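Local coordinates for prolyl 4-hydroxylase (Phytophthora capsici LT1534, PDB 6IUQ), which probably hydroxylates proline residues as an iron(II)- and 2-oxoglutarate-dependent dioxygenase built on a double-stranded beta-helix core, at residues G7-S12 with V107-A112; A122-L127 with L132-S137; Y275-Y280 with D324-N329. All coordinates share one frame; numbering follows the deposited sequence.

Contact 1. Residues G7-S12 with V107-A112; sequences GVYKES and VPELDA
The backbone is extended at Tyr9, whereas its partner Glu109 sits in the first turn of helix 108-115; Val107 stands at the N-cap of that helix, and Asp111 N bonds to Val107 O (2.7 Å). Only the phenol end of Tyr9 bridges the gap. Its OH meets the aliphatic part of Glu109, 3.6 Å from CG, and lies 4.5 Å from Pro108 CD at the fringe. Glu109 is bent at chi2 (-53°), which turns the carboxylate off the line of the chain. Ring and carboxylate planes stand 81° apart, and the two groups are linked through water 1, which donates to Tyr9 OH at 3.1 Å and also to Glu109 OE2. Each polar end has a stronger partner outside: Tyr9 OH is hydrogen-bonded to Glu55 OE2, and Glu109 OE2 forms a salt bridge with Arg15. Glu55, on helix 46-61, also accepts from two backbone N-H groups in the first turn of helix 108-115, those of Glu109 and Leu110. Tyr9 is thus one of several ties of the N-terminal segment to the fold: it is bonded to helix 46-61 and reaches the start of helix 108-115 by contact and water.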
loop_
_atom_site.group_PDB
_atom_site.type_symbol
_atom_site.label_atom_id
_atom_site.label_comp_id
_atom_site.label_asym_id
_atom_site.label_seq_id
_atom_site.Cartn_x
_atom_site.Cartn_y
_atom_site.Cartn_z
ATOM N N GLY A 7 -17.727 -23.053 -10.060
ATOM C CA GLY A 7 -18.729 -22.691 -9.069
ATOM C C GLY A 7 -18.761 -23.561 -7.823
ATOM O O GLY A 7 -19.689 -23.474 -7.008
ATOM N N VAL A 8 -17.744 -24.401 -7.662
ATOM C CA VAL A 8 -17.678 -25.271 -6.499
ATOM C C VAL A 8 -16.450 -24.901 -5.681
ATOM O O VAL A 8 -15.348 -24.781 -6.216
ATOM C CB VAL A 8 -17.634 -26.770 -6.893
ATOM C CG1 VAL A 8 -17.837 -27.652 -5.661
ATOM C CG2 VAL A 8 -18.701 -27.076 -7.950
ATOM N N TYR A 9 -16.650 -24.710 -4.382
ATOM C CA TYR A 9 -15.592 -24.197 -3.527
ATOM C C TYR A 9 -15.154 -25.262 -2.539
ATOM O O TYR A 9 -15.969 -26.047 -2.061
ATOM C CB TYR A 9 -16.066 -22.930 -2.799
ATOM C CG TYR A 9 -16.408 -21.806 -3.754
ATOM C CD1 TYR A 9 -15.425 -20.940 -4.216
ATOM C CD2 TYR A 9 -17.709 -21.630 -4.223
ATOM C CE1 TYR A 9 -15.726 -19.925 -5.108
ATOM C CE2 TYR A 9 -18.017 -20.613 -5.121
ATOM C CZ TYR A 9 -17.020 -19.768 -5.555
ATOM O OH TYR A 9 -17.316 -18.748 -6.433
ATOM N N LYS A 10 -13.863 -25.275 -2.229
ATOM C CA LYS A 10 -13.297 -26.278 -1.329
ATOM C C LYS A 10 -13.851 -26.213 0.095
ATOM O O LYS A 10 -13.695 -27.158 0.872
ATOM C CB LYS A 10 -11.775 -26.138 -1.287
ATOM C CG LYS A 10 -11.032 -27.276 -1.961
ATOM C CD LYS A 10 -10.741 -28.417 -0.983
ATOM C CE LYS A 10 -9.681 -28.030 0.042
ATOM N NZ LYS A 10 -9.527 -29.064 1.107
ATOM N N GLU A 11 -14.492 -25.102 0.435
ATOM C CA GLU A 11 -14.955 -24.880 1.799
ATOM C C GLU A 11 -16.220 -24.030 1.808
ATOM O O GLU A 11 -16.399 -23.160 0.965
ATOM C CB GLU A 11 -13.852 -24.214 2.619
ATOM C CG GLU A 11 -14.287 -23.725 3.990
ATOM C CD GLU A 11 -13.132 -23.139 4.782
ATOM O OE1 GLU A 11 -13.380 -22.323 5.716
ATOM O OE2 GLU A 11 -11.978 -23.504 4.464
ATOM N N SER A 12 -17.106 -24.287 2.755
ATOM C CA SER A 12 -18.330 -23.521 2.820
ATOM C C SER A 12 -17.996 -22.103 3.287
ATOM O O SER A 12 -17.064 -21.913 4.062
ATOM C CB SER A 12 -19.338 -24.204 3.746
ATOM O OG SER A 12 -19.065 -23.910 5.098
ATOM N N VAL A 107 -16.073 -14.590 -12.393
ATOM C CA VAL A 107 -15.678 -14.832 -10.997
ATOM C C VAL A 107 -16.574 -14.118 -9.980
ATOM O O VAL A 107 -16.263 -13.016 -9.512
ATOM C CB VAL A 107 -14.213 -14.418 -10.771
ATOM C CG1 VAL A 107 -13.264 -15.531 -11.222
ATOM C CG2 VAL A 107 -13.893 -13.106 -11.510
ATOM N N PRO A 108 -17.685 -14.767 -9.609
ATOM C CA PRO A 108 -18.764 -14.157 -8.814
ATOM C C PRO A 108 -18.347 -13.535 -7.476
ATOM O O PRO A 108 -18.859 -12.458 -7.122
ATOM C CB PRO A 108 -19.726 -15.336 -8.576
ATOM C CG PRO A 108 -19.500 -16.239 -9.729
ATOM C CD PRO A 108 -18.007 -16.156 -9.993
ATOM N N GLU A 109 -17.464 -14.190 -6.727
ATOM C CA GLU A 109 -17.046 -13.613 -5.459
ATOM C C GLU A 109 -16.141 -12.406 -5.693
ATOM O O GLU A 109 -16.194 -11.427 -4.948
ATOM C CB GLU A 109 -16.344 -14.654 -4.574
ATOM C CG GLU A 109 -17.216 -15.850 -4.218
ATOM C CD GLU A 109 -18.561 -15.442 -3.613
ATOM O OE1 GLU A 109 -18.614 -14.483 -2.803
ATOM O OE2 GLU A 109 -19.582 -16.077 -3.966
ATOM N N LEU A 110 -15.296 -12.472 -6.715
ATOM C CA LEU A 110 -14.457 -11.316 -7.024
ATOM C C LEU A 110 -15.310 -10.187 -7.591
ATOM O O LEU A 110 -15.038 -9.022 -7.324
ATOM C CB LEU A 110 -13.339 -11.691 -7.988
ATOM C CG LEU A 110 -12.212 -12.525 -7.373
ATOM C CD1 LEU A 110 -11.256 -13.048 -8.454
ATOM C CD2 LEU A 110 -11.458 -11.712 -6.317
ATOM N N ASP A 111 -16.355 -10.530 -8.347
ATOM C CA ASP A 111 -17.252 -9.525 -8.904
ATOM C C ASP A 111 -18.024 -8.828 -7.783
ATOM O O ASP A 111 -18.126 -7.609 -7.755
ATOM C CB ASP A 111 -18.214 -10.164 -9.909
ATOM C CG ASP A 111 -19.021 -9.134 -10.703
ATOM O OD1 ASP A 111 -18.786 -7.908 -10.542
ATOM O OD2 ASP A 111 -19.889 -9.557 -11.504
ATOM N N ALA A 112 -18.555 -9.604 -6.850
ATOM C CA ALA A 112 -19.215 -9.052 -5.671
ATOM C C ALA A 112 -18.267 -8.207 -4.820
ATOM O O ALA A 112 -18.676 -7.211 -4.223
ATOM C CB ALA A 112 -19.806 -10.169 -4.827
HETATM O O HOH W 1 -20.154 -17.959 -5.582
#

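Contact 2. Residues A122-L127 with L132-S137; sequences ALTTHL and LQFSTS
Leu123 and Leu132 meet at a slant, the methyl CD1 of Leu132 reaching the stem of its partner: CD1 is 3.6 Å from Leu123 CB, while the two CD1 methyls are 4.1 Å apart. Both leucines are buried, and Leu123 also packs on Cys29 and Leu32 of helix 26-35, so the loop leucine extends an apolar layer already formed between two helices. One residue along, Thr124 meets the loop with both of its branches. Its methyl CG2 approaches Leu132 CB at 3.8 Å, and its OG1 stands at the edge of the Phe134 ring, near the ring plane, 3.7 Å from CZ. Chi1 of 55° sets OG1 between the backbone N and the carbonyl carbon, and from there the hydroxyl can bond back to Leu120 O and Gln121 O of its own helix; these are its polar partners, and the approach to the phenyl edge is close without being a bond. Topologically this is a helix-turn-strand connection: helix 118-126 ends, the chain folds back on it, and the loop runs on into strand 139-146 of the large antiparallel sheet of the double-stranded beta-helix core. The fold-back is close, with Thr124 CA and Leu132 CA 6.5 Å apart. Phe134 comes at Thr124 from the opposite direction and also touches Leu120, four residues earlier in the same helix. At the mouth of the turn, where Leu127 leaves helical geometry, water 2 ties the backbones together, donating to Leu127 O at 3.0 Å and accepting from Leu132 N at 3.2 Å.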
loop_
_atom_site.group_PDB
_atom_site.type_symbol
_atom_site.label_atom_id
_atom_site.label_comp_id
_atom_site.label_asym_id
_atom_site.label_seq_id
_atom_site.Cartn_x
_atom_site.Cartn_y
_atom_site.Cartn_z
ATOM N N ALA A 122 -17.462 2.781 5.293
ATOM C CA ALA A 122 -16.815 2.940 6.594
ATOM C C ALA A 122 -15.853 4.092 6.563
ATOM O O ALA A 122 -15.914 4.975 7.420
ATOM C CB ALA A 122 -16.100 1.674 7.007
ATOM N N LEU A 123 -14.985 4.114 5.557
ATOM C CA LEU A 123 -13.993 5.186 5.465
ATOM C C LEU A 123 -14.647 6.558 5.295
ATOM O O LEU A 123 -14.239 7.508 5.948
ATOM C CB LEU A 123 -13.004 4.908 4.319
ATOM C CG LEU A 123 -12.070 3.719 4.629
ATOM C CD1 LEU A 123 -11.361 3.194 3.385
ATOM C CD2 LEU A 123 -11.059 4.075 5.745
ATOM N N THR A 124 -15.663 6.679 4.442
ATOM C CA THR A 124 -16.271 7.995 4.257
ATOM C C THR A 124 -17.086 8.399 5.489
ATOM O O THR A 124 -17.240 9.579 5.749
ATOM C CB THR A 124 -17.157 8.076 2.985
ATOM O OG1 THR A 124 -18.138 7.041 3.005
ATOM C CG2 THR A 124 -16.300 7.938 1.716
ATOM N N THR A 125 -17.571 7.432 6.267
ATOM C CA THR A 125 -18.257 7.767 7.507
ATOM C C THR A 125 -17.250 8.286 8.539
ATOM O O THR A 125 -17.448 9.345 9.124
ATOM C CB THR A 125 -19.017 6.554 8.106
ATOM O OG1 THR A 125 -20.144 6.229 7.286
ATOM C CG2 THR A 125 -19.507 6.867 9.517
ATOM N N HIS A 126 -16.168 7.540 8.762
ATOM C CA HIS A 126 -15.228 7.884 9.821
ATOM C C HIS A 126 -14.162 8.881 9.392
ATOM O O HIS A 126 -13.617 9.588 10.235
ATOM C CB HIS A 126 -14.556 6.627 10.361
ATOM C CG HIS A 126 -15.521 5.597 10.856
ATOM N ND1 HIS A 126 -16.453 5.861 11.837
ATOM C CD2 HIS A 126 -15.710 4.307 10.494
ATOM C CE1 HIS A 126 -17.171 4.774 12.065
ATOM N NE2 HIS A 126 -16.737 3.814 11.266
ATOM N N LEU A 127 -13.873 8.949 8.095
ATOM C CA LEU A 127 -12.873 9.889 7.575
ATOM C C LEU A 127 -13.369 10.711 6.388
ATOM O O LEU A 127 -12.806 10.631 5.298
ATOM C CB LEU A 127 -11.611 9.139 7.171
ATOM C CG LEU A 127 -10.962 8.323 8.287
ATOM C CD1 LEU A 127 -9.944 7.381 7.717
ATOM C CD2 LEU A 127 -10.335 9.235 9.321
ATOM N N LEU A 132 -13.360 10.418 -0.455
ATOM C CA LEU A 132 -13.255 9.249 -1.321
ATOM C C LEU A 132 -14.450 9.170 -2.278
ATOM O O LEU A 132 -15.528 9.690 -2.001
ATOM C CB LEU A 132 -13.140 7.969 -0.483
ATOM C CG LEU A 132 -11.932 7.912 0.452
ATOM C CD1 LEU A 132 -11.970 6.657 1.302
ATOM C CD2 LEU A 132 -10.593 8.026 -0.310
ATOM N N GLN A 133 -14.244 8.514 -3.408
ATOM C CA GLN A 133 -15.229 8.508 -4.466
ATOM C C GLN A 133 -15.874 7.140 -4.682
ATOM O O GLN A 133 -15.195 6.112 -4.709
ATOM C CB GLN A 133 -14.580 8.980 -5.762
ATOM C CG GLN A 133 -13.874 10.341 -5.687
ATOM C CD GLN A 133 -14.848 11.485 -5.631
ATOM O OE1 GLN A 133 -15.040 12.107 -4.584
ATOM N NE2 GLN A 133 -15.490 11.765 -6.756
ATOM N N PHE A 134 -17.192 7.144 -4.869
ATOM C CA PHE A 134 -17.945 5.925 -5.081
ATOM C C PHE A 134 -17.993 5.468 -6.540
ATOM O O PHE A 134 -18.296 4.308 -6.834
ATOM C CB PHE A 134 -19.348 6.109 -4.542
ATOM C CG PHE A 134 -19.427 6.041 -3.042
ATOM C CD1 PHE A 134 -19.268 7.179 -2.273
ATOM C CD2 PHE A 134 -19.661 4.832 -2.402
ATOM C CE1 PHE A 134 -19.352 7.123 -0.885
ATOM C CE2 PHE A 134 -19.742 4.766 -1.011
ATOM C CZ PHE A 134 -19.585 5.907 -0.251
ATOM N N SER A 135 -17.669 6.367 -7.456
ATOM C CA SER A 135 -17.743 6.036 -8.867
ATOM C C SER A 135 -16.801 4.878 -9.179
ATOM O O SER A 135 -15.738 4.762 -8.574
ATOM C CB SER A 135 -17.414 7.263 -9.728
ATOM O OG SER A 135 -17.134 6.868 -11.060
ATOM N N THR A 136 -17.183 4.022 -10.117
ATOM C CA THR A 136 -16.389 2.840 -10.408
ATOM C C THR A 136 -15.112 3.235 -11.119
ATOM O O THR A 136 -14.181 2.436 -11.243
ATOM C CB THR A 136 -17.156 1.808 -11.265
ATOM O OG1 THR A 136 -17.714 2.447 -12.418
ATOM C CG2 THR A 136 -18.275 1.147 -10.459
ATOM N N SER A 137 -15.077 4.479 -11.582
ATOM C CA SER A 137 -13.903 5.026 -12.245
ATOM C C SER A 137 -12.800 5.340 -11.236
ATOM O O SER A 137 -11.621 5.394 -11.595
ATOM C CB SER A 137 -14.272 6.293 -13.026
ATOM O OG SER A 137 -15.072 5.976 -14.152
HETATM O O HOH W 2 -14.047 10.096 2.610
#

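Contact 3. Residues Y275-Y280 with D324-N329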
loop_
_atom_site.group_PDB
_atom_site.type_symbol
_atom_site.label_atom_id
_atom_site.label_comp_id
_atom_site.label_asym_id
_atom_site.label_seq_id
_atom_site.Cartn_x
_atom_site.Cartn_y
_atom_site.Cartn_z
ATOM N N TYR A 275 15.862 8.127 3.213
ATOM C CA TYR A 275 15.980 6.670 3.209
ATOM C C TYR A 275 16.887 6.146 2.090
ATOM O O TYR A 275 16.652 5.069 1.557
ATOM C CB TYR A 275 14.588 6.040 3.086
ATOM C CG TYR A 275 13.733 6.253 4.314
ATOM C CD1 TYR A 275 13.120 7.474 4.558
ATOM C CD2 TYR A 275 13.555 5.241 5.233
ATOM C CE1 TYR A 275 12.354 7.679 5.697
ATOM C CE2 TYR A 275 12.787 5.422 6.361
ATOM C CZ TYR A 275 12.189 6.645 6.588
ATOM O OH TYR A 275 11.428 6.824 7.709
ATOM N N GLU A 276 17.920 6.905 1.743
ATOM C CA GLU A 276 18.866 6.505 0.708
ATOM C C GLU A 276 19.332 5.057 0.811
ATOM O O GLU A 276 19.350 4.338 -0.181
ATOM C CB GLU A 276 20.090 7.421 0.740
ATOM C CG GLU A 276 20.900 7.390 -0.546
ATOM C CD GLU A 276 22.236 8.112 -0.419
ATOM O OE1 GLU A 276 22.311 9.169 0.257
ATOM O OE2 GLU A 276 23.221 7.597 -0.989
ATOM N N GLU A 277 19.699 4.621 2.007
ATOM C CA GLU A 277 20.225 3.274 2.185
ATOM C C GLU A 277 19.180 2.239 1.776
ATOM O O GLU A 277 19.485 1.286 1.046
ATOM C CB GLU A 277 20.666 3.039 3.633
ATOM C CG GLU A 277 21.757 3.983 4.137
ATOM C CD GLU A 277 21.258 5.419 4.340
ATOM O OE1 GLU A 277 20.023 5.637 4.439
ATOM O OE2 GLU A 277 22.102 6.338 4.373
ATOM N N GLU A 278 17.944 2.439 2.239
ATOM C CA GLU A 278 16.845 1.534 1.899
ATOM C C GLU A 278 16.508 1.535 0.400
ATOM O O GLU A 278 16.354 0.471 -0.207
ATOM C CB GLU A 278 15.592 1.880 2.706
ATOM C CG GLU A 278 15.648 1.454 4.159
ATOM C CD GLU A 278 16.413 2.413 5.063
ATOM O OE1 GLU A 278 16.652 3.577 4.683
ATOM O OE2 GLU A 278 16.779 1.996 6.181
ATOM N N TYR A 279 16.378 2.713 -0.196
ATOM C CA TYR A 279 16.193 2.815 -1.641
ATOM C C TYR A 279 17.328 2.125 -2.412
ATOM O O TYR A 279 17.084 1.354 -3.346
ATOM C CB TYR A 279 16.123 4.273 -2.070
ATOM C CG TYR A 279 14.773 4.961 -1.981
ATOM C CD1 TYR A 279 14.301 5.461 -0.778
ATOM C CD2 TYR A 279 14.011 5.182 -3.120
ATOM C CE1 TYR A 279 13.069 6.142 -0.703
ATOM C CE2 TYR A 279 12.790 5.861 -3.062
ATOM C CZ TYR A 279 12.328 6.336 -1.844
ATOM O OH TYR A 279 11.128 7.004 -1.775
ATOM N N TYR A 280 18.566 2.401 -2.022
ATOM C CA TYR A 280 19.716 1.812 -2.703
ATOM C C TYR A 280 19.740 0.286 -2.553
ATOM O O TYR A 280 19.945 -0.440 -3.538
ATOM C CB TYR A 280 21.025 2.426 -2.183
ATOM C CG TYR A 280 22.265 1.970 -2.937
ATOM C CD1 TYR A 280 22.655 2.595 -4.113
ATOM C CD2 TYR A 280 23.048 0.912 -2.463
ATOM C CE1 TYR A 280 23.792 2.189 -4.807
ATOM C CE2 TYR A 280 24.186 0.499 -3.146
ATOM C CZ TYR A 280 24.546 1.143 -4.320
ATOM O OH TYR A 280 25.653 0.731 -5.012
ATOM N N ASP A 324 19.162 12.358 11.167
ATOM C CA ASP A 324 19.546 12.333 12.579
ATOM C C ASP A 324 18.367 12.020 13.526
ATOM O O ASP A 324 18.518 11.289 14.503
ATOM C CB ASP A 324 20.179 13.665 12.962
ATOM C CG ASP A 324 21.634 13.767 12.525
ATOM O OD1 ASP A 324 22.334 12.732 12.574
ATOM O OD2 ASP A 324 22.069 14.879 12.128
ATOM N N VAL A 325 17.200 12.584 13.240
ATOM C CA VAL A 325 15.994 12.281 14.002
ATOM C C VAL A 325 15.646 10.799 13.892
ATOM O O VAL A 325 15.291 10.143 14.873
ATOM C CB VAL A 325 14.798 13.105 13.510
ATOM C CG1 VAL A 325 13.532 12.633 14.189
ATOM C CG2 VAL A 325 15.034 14.597 13.756
ATOM N N ARG A 326 15.760 10.278 12.679
ATOM C CA ARG A 326 15.513 8.876 12.413
ATOM C C ARG A 326 16.450 7.969 13.217
ATOM O O ARG A 326 16.014 6.985 13.821
ATOM C CB ARG A 326 15.667 8.609 10.917
ATOM C CG ARG A 326 14.842 7.458 10.429
ATOM C CD ARG A 326 15.189 7.100 9.004
ATOM N NE ARG A 326 15.224 5.647 8.883
ATOM C CZ ARG A 326 15.822 4.994 7.899
ATOM N NH1 ARG A 326 16.439 5.668 6.933
ATOM N NH2 ARG A 326 15.802 3.669 7.895
ATOM N N ALA A 327 17.741 8.300 13.208
ATOM C CA ALA A 327 18.742 7.538 13.944
ATOM C C ALA A 327 18.498 7.579 15.456
ATOM O O ALA A 327 18.866 6.645 16.159
ATOM C CB ALA A 327 20.128 8.051 13.626
HETATM N N MSE A 328 17.891 8.654 15.956
HETATM C CA MSE A 328 17.596 8.758 17.388
HETATM C C MSE A 328 16.344 7.976 17.789
HETATM O O MSE A 328 16.189 7.603 18.946
HETATM C CB MSE A 328 17.458 10.223 17.810
HETATM C CG MSE A 328 18.802 10.886 18.155
HETATM SE SE MSE A 328 18.921 12.816 17.796
HETATM C CE MSE A 328 20.410 12.840 16.516
ATOM N N ASN A 329 15.452 7.732 16.834
ATOM C CA ASN A 329 14.321 6.835 17.055
ATOM C C ASN A 329 14.725 5.388 16.766
ATOM O O ASN A 329 13.892 4.487 16.770
ATOM C CB ASN A 329 13.118 7.244 16.185
ATOM C CG ASN A 329 12.753 8.728 16.344
ATOM O OD1 ASN A 329 13.252 9.402 17.253
ATOM N ND2 ASN A 329 11.883 9.240 15.460
#
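The guanidinium of Arg326 has the Tyr275 ring over one face and the carboxylate of Glu278 at its edge. Ring and guanidinium are nearly parallel, 19° apart, with Tyr275 CE2 lying 3.4 Å from Arg326 CZ, above the middle of the charged group, and Arg326 NH1 over the ring face near CD2. The arrangement is an end-on, two-nitrogen salt bridge between helices, joining helix 276-287 to the last turn of helix 313-328, close to the C-terminal end of the modelled chain. Arg326 leaves its helix with CG anti to the backbone N (chi1 -152°), and its extended first torsions carry CD over the same ring in a CH-pi contact, 4.2 Å from the centroid of Tyr275; the bend at chi3 then turns the guanidinium nearly parallel to the ring. The arginine thus covers the phenol with CD as well as its charged end. Tyr275 OH, in turn, is bonded to Leu192 N, which would restrain the ring. Strand 214-217 also packs against this segment: Tyr275 touches Leu214, and Glu278 touches Arg216. Glu277 OE1, 4.4 Å from Arg326 NH1, is too far for a salt bridge and would add only a longer-range attraction; Glu277 pairs instead with Arg323. Of the two salt-bridge bonds, that from Arg326 NH1 to Glu278 OE1 is the longer and more bent, at 3.1 Å, whereas Arg326 NH2 reaches Glu278 OE2 at 2.6 Å with an N-H...O angle of 164°, the oxygen lying in the guanidinium plane but approached from above the carboxylate plane.

How the contacts relate
The three contacts follow one another along the chain without overlapping. Contacts 1 and 2 are the nearest pair, with centres about 25 Å apart and nearest atoms about 9 Å apart; successive helices 108-115 and 118-126 connect them. Contact 3 lies across the chain's centre from both, its centre about 44 Å from that of contact 1 and 34 Å from that of contact 2. None of the six segments supplies a ligand of the iron(II), which is held by His156, Asp158 and His215. Contact 3 can be tied to that site through sequence neighbours: its first segment touches Leu214 and Arg216, which flank His215, and Cys155, which precedes His156.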